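Local coordinates for guanylate kinase (Coxiella burnetii, PDB 3TR0), which catalyses the ATP-dependent phosphorylation of GMP to GDP, a step in the recycling of guanine nucleotides, at residues Ala65-Glu69 and Gly70-Glu74; Lys87-Val90 and Leu91-Leu94; Gly108-Gln111 and Ile112-Leu115. One frame throughout, in Å; residues are numbered along the deposited sequence.

Interaction 1: residues Ala65-Glu69 and Gly70-Glu74; sequences AMVKE and GAFLE. With 5GP (guanosine-5'-monophosphate), chain D.
M66 O takes the amide hydrogen of A71 over 2.9 Å with an N-H...O angle of 155°, closing the longer, six-residue loop of the Schellman motif that ends helix 60-69. The same oxygen is also approached by G70 N, but that bond is weak, bent to 121°. G70 N is better served by V67 O at 3.2 Å, although the donor, G70 N, lies above the carbonyl plane of V67 rather than on a lone pair. Positive phi at G70 (83°) makes this reversal possible. V67 O has a further donor: a water gives it a hydrogen and accepts one from F72 N, so the first amide of strand 72-78 is satisfied through solvent.

The apolar side of the turn is built by M66, a selenomethionine, and F72, whose side chains cross at about a right angle. M66 CB meets F72 CE2 at 3.3 Å, and SE stands 4.6 Å from the ring centroid in an oblique Met-aromatic contact. V67 CG2 lies at the ring edge, while F63 stacks on the same ring. A71 CB closes on M66 CG.

Two residues past F72 the chain reaches the GMP pocket. The E74 carboxylate faces the guanine with both oxygens: OE2 faces N2 at 2.4 Å, shorter than a normal hydrogen bond and so doubtful in detail; OE1, also bonded to T85 OG1, accepts the hydrogen of N1 at 2.7 Å.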
ATOM      1  N   ALA A  65      26.251  17.511 -21.753  1.00 49.78           N
ATOM      2  CA  ALA A  65      27.004  16.333 -22.158  1.00 48.52           C
ATOM      3  C   ALA A  65      26.262  15.068 -21.731  1.00 39.42           C
ATOM      4  O   ALA A  65      25.955  14.213 -22.559  1.00 39.33           O
ATOM      5  CB  ALA A  65      28.399  16.364 -21.559  1.00 38.01           C
HETATM    6  N   MSE A  66      25.967  14.964 -20.437  1.00 34.20           N
HETATM    7  CA  MSE A  66      25.259  13.799 -19.901  1.00 36.80           C
HETATM    8  C   MSE A  66      23.943  13.532 -20.629  1.00 42.51           C
HETATM    9  O   MSE A  66      23.593  12.379 -20.884  1.00 34.67           O
HETATM   10  CB  MSE A  66      25.010  13.960 -18.397  1.00 36.88           C
HETATM   11  CG  MSE A  66      26.115  13.402 -17.515  1.00 33.55           C
HETATM   12 SE   MSE A  66      26.190  14.236 -15.746  1.00 45.67          SE
HETATM   13  CE  MSE A  66      27.607  13.149 -14.964  1.00 81.17           C
ATOM     14  N   VAL A  67      23.222  14.596 -20.968  1.00 42.91           N
ATOM     15  CA  VAL A  67      21.959  14.465 -21.689  1.00 42.26           C
ATOM     16  C   VAL A  67      22.161  13.829 -23.063  1.00 43.78           C
ATOM     17  O   VAL A  67      21.475  12.873 -23.418  1.00 41.79           O
ATOM     18  CB  VAL A  67      21.255  15.822 -21.859  1.00 47.98           C
ATOM     19  CG1 VAL A  67      19.992  15.663 -22.696  1.00 52.97           C
ATOM     20  CG2 VAL A  67      20.933  16.432 -20.501  1.00 34.80           C
ATOM     21  N   LYS A  68      23.104  14.366 -23.835  1.00 41.41           N
ATOM     22  CA  LYS A  68      23.398  13.834 -25.164  1.00 52.19           C
ATOM     23  C   LYS A  68      23.950  12.411 -25.093  1.00 48.68           C
ATOM     24  O   LYS A  68      23.719  11.603 -25.992  1.00 53.16           O
ATOM     25  CB  LYS A  68      24.385  14.742 -25.902  1.00 66.62           C
ATOM     26  CG  LYS A  68      23.870  16.149 -26.160  1.00 79.96           C
ATOM     27  CD  LYS A  68      24.936  17.018 -26.810  1.00 89.76           C
ATOM     28  CE  LYS A  68      24.451  18.446 -26.998  1.00 91.46           C
ATOM     29  NZ  LYS A  68      25.521  19.332 -27.531  1.00 94.46           N
ATOM     30  N   GLU A  69      24.681  12.113 -24.023  1.00 35.69           N
ATOM     31  CA  GLU A  69      25.277  10.794 -23.841  1.00 41.64           C
ATOM     32  C   GLU A  69      24.241   9.767 -23.386  1.00 47.29           C
ATOM     33  O   GLU A  69      24.452   8.561 -23.517  1.00 45.06           O
ATOM     34  CB  GLU A  69      26.419  10.856 -22.823  1.00 57.35           C
ATOM     35  CG  GLU A  69      27.575  11.762 -23.222  1.00 78.43           C
ATOM     36  CD  GLU A  69      28.673  11.810 -22.173  1.00 89.39           C
ATOM     37  OE1 GLU A  69      28.955  10.765 -21.550  1.00 86.69           O
ATOM     38  OE2 GLU A  69      29.254  12.895 -21.966  1.00 97.87           O
ATOM     39  N   GLY A  70      23.127  10.252 -22.844  1.00 45.74           N
ATOM     40  CA  GLY A  70      22.079   9.379 -22.345  1.00 41.77           C
ATOM     41  C   GLY A  70      22.359   8.879 -20.941  1.00 41.91           C
ATOM     42  O   GLY A  70      21.835   7.847 -20.522  1.00 36.48           O
ATOM     43  N   ALA A  71      23.184   9.620 -20.207  1.00 37.35           N
ATOM     44  CA  ALA A  71      23.591   9.232 -18.859  1.00 32.58           C
ATOM     45  C   ALA A  71      22.461   9.351 -17.843  1.00 29.62           C
ATOM     46  O   ALA A  71      22.568   8.847 -16.727  1.00 30.01           O
ATOM     47  CB  ALA A  71      24.792  10.060 -18.411  1.00 35.20           C
ATOM     48  N   PHE A  72      21.384  10.028 -18.221  1.00 39.44           N
ATOM     49  CA  PHE A  72      20.273  10.227 -17.299  1.00 31.20           C
ATOM     50  C   PHE A  72      19.118   9.262 -17.543  1.00 28.63           C
ATOM     51  O   PHE A  72      18.724   9.015 -18.680  1.00 36.05           O
ATOM     52  CB  PHE A  72      19.767  11.670 -17.357  1.00 26.64           C
ATOM     53  CG  PHE A  72      20.736  12.674 -16.806  1.00 26.10           C
ATOM     54  CD1 PHE A  72      21.141  12.609 -15.484  1.00 23.72           C
ATOM     55  CD2 PHE A  72      21.229  13.692 -17.605  1.00 25.80           C
ATOM     56  CE1 PHE A  72      22.026  13.534 -14.973  1.00 41.14           C
ATOM     57  CE2 PHE A  72      22.105  14.623 -17.096  1.00 34.56           C
ATOM     58  CZ  PHE A  72      22.509  14.541 -15.780  1.00 33.74           C
ATOM     59  N   LEU A  73      18.581   8.724 -16.454  1.00 31.84           N
ATOM     60  CA  LEU A  73      17.385   7.896 -16.502  1.00 19.61           C
ATOM     61  C   LEU A  73      16.211   8.815 -16.764  1.00 32.75           C
ATOM     62  O   LEU A  73      15.192   8.422 -17.340  1.00 35.39           O
ATOM     63  CB  LEU A  73      17.200   7.210 -15.150  1.00 29.81           C
ATOM     64  CG  LEU A  73      16.195   6.069 -15.036  1.00 31.96           C
ATOM     65  CD1 LEU A  73      16.554   4.965 -16.008  1.00 31.31           C
ATOM     66  CD2 LEU A  73      16.172   5.546 -13.610  1.00 35.44           C
ATOM     67  N   GLU A  74      16.392  10.061 -16.344  1.00 29.01           N
ATOM     68  CA  GLU A  74      15.341  11.050 -16.301  1.00 24.45           C
ATOM     69  C   GLU A  74      16.006  12.414 -16.174  1.00 24.49           C
ATOM     70  O   GLU A  74      16.992  12.554 -15.450  1.00 29.14           O
ATOM     71  CB  GLU A  74      14.470  10.756 -15.075  1.00 35.16           C
ATOM     72  CG  GLU A  74      13.501  11.827 -14.678  1.00 41.33           C
ATOM     73  CD  GLU A  74      14.165  13.016 -14.017  1.00 28.13           C
ATOM     74  OE1 GLU A  74      14.991  12.837 -13.084  1.00 19.04           O
ATOM     75  OE2 GLU A  74      13.847  14.137 -14.443  1.00 37.55           O
TER
HETATM   76  P   5GP D 205      15.994  22.624  -5.522  1.00 30.33           P
HETATM   77  O1P 5GP D 205      16.925  21.847  -4.624  1.00 27.75           O
HETATM   78  O2P 5GP D 205      16.599  23.528  -6.563  1.00 26.59           O
HETATM   79  O3P 5GP D 205      15.031  23.401  -4.654  1.00 31.35           O
HETATM   80  O5' 5GP D 205      14.975  21.620  -6.216  1.00 26.25           O
HETATM   81  C5' 5GP D 205      14.155  22.040  -7.294  1.00 26.97           C
HETATM   82  C4' 5GP D 205      13.193  20.957  -7.700  1.00 29.60           C
HETATM   83  O4' 5GP D 205      13.760  20.187  -8.779  1.00 21.49           O
HETATM   84  C3' 5GP D 205      12.890  19.914  -6.637  1.00 30.14           C
HETATM   85  O3' 5GP D 205      11.918  20.346  -5.701  1.00 34.52           O
HETATM   86  C2' 5GP D 205      12.450  18.704  -7.453  1.00 35.69           C
HETATM   87  O2' 5GP D 205      11.069  18.793  -7.766  1.00 33.21           O
HETATM   88  C1' 5GP D 205      13.246  18.879  -8.752  1.00 25.60           C
HETATM   89  N9  5GP D 205      14.366  17.929  -8.863  1.00 17.36           N
HETATM   90  C8  5GP D 205      15.432  17.771  -8.067  1.00 16.77           C
HETATM   91  N7  5GP D 205      16.210  16.784  -8.582  1.00 15.47           N
HETATM   92  C5  5GP D 205      15.608  16.334  -9.709  1.00 16.57           C
HETATM   93  C6  5GP D 205      15.903  15.358 -10.655  1.00 19.68           C
HETATM   94  O6  5GP D 205      16.937  14.654 -10.559  1.00 25.37           O
HETATM   95  N1  5GP D 205      15.064  15.174 -11.682  1.00 21.52           N
HETATM   96  C2  5GP D 205      13.947  15.903 -11.816  1.00 21.04           C
HETATM   97  N2  5GP D 205      13.105  15.706 -12.858  1.00 16.75           N
HETATM   98  N3  5GP D 205      13.635  16.851 -10.914  1.00 17.34           N
HETATM   99  C4  5GP D 205      14.457  17.075  -9.869  1.00 17.59           C
HETATM  100  O   HOH W   1      20.409  11.514 -20.758  0.69 26.88           O

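Interaction 2: residues Lys87-Val90 and Leu91-Leu94; sequences KDWV and LRQL
W89 and Q93, one turn apart on helix 87-95, make a CH-pi contact: Q93 CG sits 3.4 Å from the centroid of the six-membered ring, only 5° off its normal. With CG opposite the backbone N, the indole lies alongside the next turn. Q93 bends at chi2, which folds its amide back over the same face, the two planes 24° apart. Its NE2 hangs above the pyrrole side; NE1 nearby is also a donor, so the two nitrogens meet without bonding. NE2 instead makes a weak bond to W89 O at 3.4 Å, an oxygen that also accepts the helical hydrogen of Q93 N.

L91 reaches back along the helix to K87, its CD1 4.0 Å from K87 CG and its CG 3.5 Å from K87 O. V90 does the same one residue on: its CG1 lies 4.2 Å from L94 CD1, while L94 N donates to V90 O and L94 CG passes close to that oxygen.

R92 comes to the pyrrole side of W89 at CD1, its guanidinium almost perpendicular to the ring. D88 OD2 meets the guanidinium edge in a salt bridge with R92 NH1 at 2.6 Å, its hydrogen-bond component weak at 127°.

At the start of the helix, E86 accepts from the amides of D88 and W89. The W89-Q93 pair lies against K35 of strand 34-36 and V100 of strand 99-103, whereas V90 meets L73 of strand 72-78.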
ATOM      1  N   LYS A  87      21.480   7.327 -14.410  1.00 28.93           N
ATOM      2  CA  LYS A  87      20.832   6.039 -14.636  1.00 24.81           C
ATOM      3  C   LYS A  87      21.545   4.853 -13.990  1.00 22.75           C
ATOM      4  O   LYS A  87      20.908   3.980 -13.403  1.00 24.03           O
ATOM      5  CB  LYS A  87      20.686   5.776 -16.136  1.00 36.09           C
ATOM      6  CG  LYS A  87      19.993   4.461 -16.456  1.00 47.49           C
ATOM      7  CD  LYS A  87      20.175   4.075 -17.910  1.00 58.97           C
ATOM      8  CE  LYS A  87      21.644   3.879 -18.241  1.00 75.85           C
ATOM      9  NZ  LYS A  87      21.850   3.480 -19.662  1.00 86.59           N
ATOM     10  N   ASP A  88      22.867   4.809 -14.114  1.00 26.37           N
ATOM     11  CA  ASP A  88      23.603   3.620 -13.705  1.00 25.16           C
ATOM     12  C   ASP A  88      23.533   3.362 -12.203  1.00 26.77           C
ATOM     13  O   ASP A  88      23.400   2.215 -11.767  1.00 26.77           O
ATOM     14  CB  ASP A  88      25.056   3.681 -14.177  1.00 29.63           C
ATOM     15  CG  ASP A  88      25.702   2.317 -14.222  1.00 38.34           C
ATOM     16  OD1 ASP A  88      25.249   1.474 -15.025  1.00 47.26           O
ATOM     17  OD2 ASP A  88      26.653   2.081 -13.453  1.00 47.73           O
ATOM     18  N   TRP A  89      23.619   4.419 -11.406  1.00 19.41           N
ATOM     19  CA  TRP A  89      23.576   4.246  -9.961  1.00 27.48           C
ATOM     20  C   TRP A  89      22.260   3.604  -9.532  1.00 26.72           C
ATOM     21  O   TRP A  89      22.240   2.715  -8.688  1.00 22.30           O
ATOM     22  CB  TRP A  89      23.763   5.577  -9.240  1.00 27.06           C
ATOM     23  CG  TRP A  89      23.706   5.440  -7.753  1.00 26.47           C
ATOM     24  CD1 TRP A  89      24.757   5.233  -6.909  1.00 30.64           C
ATOM     25  CD2 TRP A  89      22.534   5.482  -6.932  1.00 29.67           C
ATOM     26  NE1 TRP A  89      24.314   5.151  -5.611  1.00 26.19           N
ATOM     27  CE2 TRP A  89      22.951   5.304  -5.598  1.00 26.78           C
ATOM     28  CE3 TRP A  89      21.172   5.662  -7.194  1.00 25.90           C
ATOM     29  CZ2 TRP A  89      22.059   5.305  -4.528  1.00 25.18           C
ATOM     30  CZ3 TRP A  89      20.284   5.658  -6.128  1.00 23.30           C
ATOM     31  CH2 TRP A  89      20.732   5.480  -4.814  1.00 22.10           C
ATOM     32  N   VAL A  90      21.165   4.059 -10.126  1.00 20.08           N
ATOM     33  CA  VAL A  90      19.844   3.536  -9.793  1.00 19.20           C
ATOM     34  C   VAL A  90      19.750   2.045 -10.121  1.00 25.22           C
ATOM     35  O   VAL A  90      19.312   1.242  -9.298  1.00 22.33           O
ATOM     36  CB  VAL A  90      18.740   4.302 -10.542  1.00 20.46           C
ATOM     37  CG1 VAL A  90      17.400   3.603 -10.375  1.00 18.75           C
ATOM     38  CG2 VAL A  90      18.654   5.740 -10.043  1.00 21.11           C
ATOM     39  N   LEU A  91      20.181   1.676 -11.320  1.00 22.03           N
ATOM     40  CA  LEU A  91      20.108   0.283 -11.740  1.00 25.52           C
ATOM     41  C   LEU A  91      20.994  -0.630 -10.891  1.00 25.83           C
ATOM     42  O   LEU A  91      20.640  -1.777 -10.641  1.00 23.00           O
ATOM     43  CB  LEU A  91      20.432   0.141 -13.229  1.00 27.73           C
ATOM     44  CG  LEU A  91      19.490   0.909 -14.157  1.00 26.89           C
ATOM     45  CD1 LEU A  91      19.804   0.604 -15.615  1.00 37.39           C
ATOM     46  CD2 LEU A  91      18.033   0.579 -13.836  1.00 24.69           C
ATOM     47  N   ARG A  92      22.144  -0.127 -10.449  1.00 19.74           N
ATOM     48  CA  ARG A  92      22.986  -0.893  -9.532  1.00 24.19           C
ATOM     49  C   ARG A  92      22.260  -1.205  -8.222  1.00 23.70           C
ATOM     50  O   ARG A  92      22.351  -2.322  -7.701  1.00 25.84           O
ATOM     51  CB  ARG A  92      24.300  -0.169  -9.244  1.00 28.08           C
ATOM     52  CG  ARG A  92      25.233  -0.098 -10.433  1.00 31.52           C
ATOM     53  CD  ARG A  92      26.681   0.083  -9.994  1.00 31.22           C
ATOM     54  NE  ARG A  92      26.887   1.259  -9.149  1.00 31.52           N
ATOM     55  CZ  ARG A  92      27.051   2.494  -9.610  1.00 36.64           C
ATOM     56  NH1 ARG A  92      27.016   2.728 -10.913  1.00 41.62           N
ATOM     57  NH2 ARG A  92      27.244   3.501  -8.768  1.00 38.50           N
ATOM     58  N   GLN A  93      21.541  -0.216  -7.697  1.00 24.07           N
ATOM     59  CA  GLN A  93      20.777  -0.386  -6.463  1.00 24.47           C
ATOM     60  C   GLN A  93      19.671  -1.416  -6.629  1.00 27.35           C
ATOM     61  O   GLN A  93      19.494  -2.293  -5.780  1.00 23.82           O
ATOM     62  CB  GLN A  93      20.170   0.946  -6.011  1.00 20.01           C
ATOM     63  CG  GLN A  93      21.174   2.071  -5.878  1.00 28.10           C
ATOM     64  CD  GLN A  93      22.399   1.672  -5.079  1.00 37.27           C
ATOM     65  OE1 GLN A  93      22.289   1.086  -4.005  1.00 32.03           O
ATOM     66  NE2 GLN A  93      23.578   1.987  -5.607  1.00 33.98           N
ATOM     67  N   LEU A  94      18.920  -1.302  -7.720  1.00 21.08           N
ATOM     68  CA  LEU A  94      17.848  -2.257  -8.000  1.00 23.12           C
ATOM     69  C   LEU A  94      18.405  -3.674  -8.114  1.00 24.01           C
ATOM     70  O   LEU A  94      17.823  -4.628  -7.587  1.00 27.06           O
ATOM     71  CB  LEU A  94      17.116  -1.875  -9.285  1.00 18.68           C
ATOM     72  CG  LEU A  94      16.345  -0.555  -9.235  1.00 20.99           C
ATOM     73  CD1 LEU A  94      15.693  -0.267 -10.580  1.00 22.71           C
ATOM     74  CD2 LEU A  94      15.305  -0.575  -8.119  1.00 23.07           C
TER

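Interaction 3: residues Gly108-Gln111 and Ile112-Leu115; sequences GARQ and IREL
A109 O receives the amide hydrogen of R113 over 2.9 Å with an N-H...O angle of 168°. The side chain of R113 then runs back past this oxygen, its CG 3.4 Å away. Because the chain stays extended from CG to NE, the guanidinium reaches the preceding turn and lays one face over A109 CB, which is 3.7 Å from NH2. R113 NH1 comes obliquely to R110 N. The two arginine side chains cross obliquely, R110 CG 4.1 Å from R113 NH1 and their guanidinium planes 58° apart, and their polar ends have separate partners: R110 NH2 in a salt bridge with E163, R113 NH2 in a hydrogen bond with S121 OG. R113 also makes a cation-pi contact with F164.

These residues belong to helix 106-115, which follows strand 99-103 of the parallel sheet in this P-loop NTPase-type fold and precedes strand 120-125. G108, near its start, touches the bound GMP, and its N-H is taken by D105 OD1, a carboxylate oxygen that also bonds the nucleotide.

On the buried side I112 N donates to G108 O at 3.0 Å. I112 CG1, set beside the backbone N by chi1 of -62°, passes 3.3 Å from that same oxygen, and the side chain packs on L9 and I11 of strand 9-13. Q111 has its CG anti to the carbonyl carbon and an extended chain beyond it, which carries NE2 to H75 O in strand 72-78. Q111 O accepts from L115 N at 3.0 Å.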
ATOM      1  N   GLY A 108       9.837  14.741 -14.380  1.00 19.64           N
ATOM      2  CA  GLY A 108      10.647  13.555 -14.188  1.00 17.14           C
ATOM      3  C   GLY A 108       9.789  12.343 -13.873  1.00 20.61           C
ATOM      4  O   GLY A 108      10.061  11.235 -14.344  1.00 20.93           O
ATOM      5  N   ALA A 109       8.745  12.554 -13.077  1.00 18.77           N
ATOM      6  CA  ALA A 109       7.829  11.476 -12.716  1.00 21.24           C
ATOM      7  C   ALA A 109       7.217  10.834 -13.958  1.00 21.24           C
ATOM      8  O   ALA A 109       7.183   9.610 -14.079  1.00 21.41           O
ATOM      9  CB  ALA A 109       6.736  11.994 -11.795  1.00 23.54           C
ATOM     10  N   ARG A 110       6.732  11.664 -14.881  1.00 25.96           N
ATOM     11  CA  ARG A 110       6.162  11.159 -16.128  1.00 25.95           C
ATOM     12  C   ARG A 110       7.154  10.269 -16.877  1.00 24.89           C
ATOM     13  O   ARG A 110       6.776   9.237 -17.428  1.00 32.02           O
ATOM     14  CB  ARG A 110       5.693  12.309 -17.029  1.00 22.64           C
ATOM     15  CG  ARG A 110       4.500  13.095 -16.498  1.00 25.48           C
ATOM     16  CD  ARG A 110       3.989  14.084 -17.545  1.00 19.73           C
ATOM     17  NE  ARG A 110       2.775  14.779 -17.131  1.00 27.50           N
ATOM     18  CZ  ARG A 110       2.056  15.561 -17.931  1.00 31.85           C
ATOM     19  NH1 ARG A 110       2.432  15.747 -19.189  1.00 33.93           N
ATOM     20  NH2 ARG A 110       0.961  16.159 -17.476  1.00 33.96           N
ATOM     21  N   GLN A 111       8.423  10.669 -16.893  1.00 27.24           N
ATOM     22  CA  GLN A 111       9.455   9.902 -17.588  1.00 24.91           C
ATOM     23  C   GLN A 111       9.677   8.546 -16.934  1.00 31.57           C
ATOM     24  O   GLN A 111       9.750   7.520 -17.612  1.00 29.86           O
ATOM     25  CB  GLN A 111      10.773  10.677 -17.620  1.00 27.20           C
ATOM     26  CG  GLN A 111      10.734  11.931 -18.471  1.00 28.22           C
ATOM     27  CD  GLN A 111      11.990  12.757 -18.326  1.00 31.01           C
ATOM     28  OE1 GLN A 111      13.098  12.267 -18.547  1.00 25.56           O
ATOM     29  NE2 GLN A 111      11.827  14.015 -17.938  1.00 30.82           N
ATOM     30  N   ILE A 112       9.786   8.547 -15.610  1.00 25.64           N
ATOM     31  CA  ILE A 112      10.021   7.315 -14.866  1.00 23.92           C
ATOM     32  C   ILE A 112       8.857   6.332 -15.013  1.00 22.48           C
ATOM     33  O   ILE A 112       9.071   5.133 -15.192  1.00 24.19           O
ATOM     34  CB  ILE A 112      10.283   7.603 -13.378  1.00 21.07           C
ATOM     35  CG1 ILE A 112      11.539   8.461 -13.217  1.00 18.23           C
ATOM     36  CG2 ILE A 112      10.437   6.302 -12.606  1.00 19.50           C
ATOM     37  CD1 ILE A 112      12.804   7.785 -13.712  1.00 19.25           C
ATOM     38  N   ARG A 113       7.628   6.837 -14.945  1.00 21.51           N
ATOM     39  CA  ARG A 113       6.450   5.979 -15.101  1.00 24.25           C
ATOM     40  C   ARG A 113       6.461   5.244 -16.438  1.00 37.07           C
ATOM     41  O   ARG A 113       6.087   4.073 -16.514  1.00 29.89           O
ATOM     42  CB  ARG A 113       5.150   6.771 -14.951  1.00 25.43           C
ATOM     43  CG  ARG A 113       4.859   7.221 -13.535  1.00 26.86           C
ATOM     44  CD  ARG A 113       3.456   7.800 -13.399  1.00 25.73           C
ATOM     45  NE  ARG A 113       3.352   8.620 -12.198  1.00 21.09           N
ATOM     46  CZ  ARG A 113       3.421   9.946 -12.195  1.00 25.24           C
ATOM     47  NH1 ARG A 113       3.564  10.603 -13.340  1.00 22.57           N
ATOM     48  NH2 ARG A 113       3.335  10.615 -11.054  1.00 19.20           N
ATOM     49  N   GLU A 114       6.882   5.938 -17.488  1.00 35.74           N
ATOM     50  CA  GLU A 114       7.003   5.331 -18.809  1.00 37.74           C
ATOM     51  C   GLU A 114       8.089   4.262 -18.809  1.00 30.11           C
ATOM     52  O   GLU A 114       7.895   3.155 -19.310  1.00 34.99           O
ATOM     53  CB  GLU A 114       7.339   6.397 -19.854  1.00 42.95           C
ATOM     54  CG  GLU A 114       6.208   7.363 -20.159  1.00 60.38           C
ATOM     55  CD  GLU A 114       5.406   6.952 -21.378  1.00 75.38           C
ATOM     56  OE1 GLU A 114       5.983   6.303 -22.277  1.00 79.97           O
ATOM     57  OE2 GLU A 114       4.200   7.273 -21.438  1.00 77.20           O
ATOM     58  N   LEU A 115       9.232   4.607 -18.227  1.00 27.52           N
ATOM     59  CA  LEU A 115      10.432   3.785 -18.299  1.00 25.09           C
ATOM     60  C   LEU A 115      10.423   2.596 -17.335  1.00 38.22           C
ATOM     61  O   LEU A 115      11.064   1.576 -17.591  1.00 34.28           O
ATOM     62  CB  LEU A 115      11.658   4.671 -18.056  1.00 36.88           C
ATOM     63  CG  LEU A 115      13.058   4.064 -18.052  1.00 48.00           C
ATOM     64  CD1 LEU A 115      14.072   5.101 -18.507  1.00 55.96           C
ATOM     65  CD2 LEU A 115      13.408   3.529 -16.671  1.00 59.26           C
TER

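How the interactions relate
Along the chain the three contacts come in series, with centres 14 to 15 Å apart. Interaction 1 leads from helix 60-69 into strand 72-78 of the mixed sheet; interactions 2 and 3 lie on helices 87-95 and 106-115, which flank strand 99-103 in sequence. Interaction 1 touches both others: A71 O probably bonds K87 N at 3.0 Å, and L73 packs on K87 and V90 on one helix and on L115 of the other. Interactions 2 and 3 do not touch, their nearest atoms being about 6 Å apart. At the GMP site E74 and G108 meet, OE2 to CA 3.3 Å, so 70-74 lies between the mixed sheet and helix 106-115, both of which contribute to the GMP site.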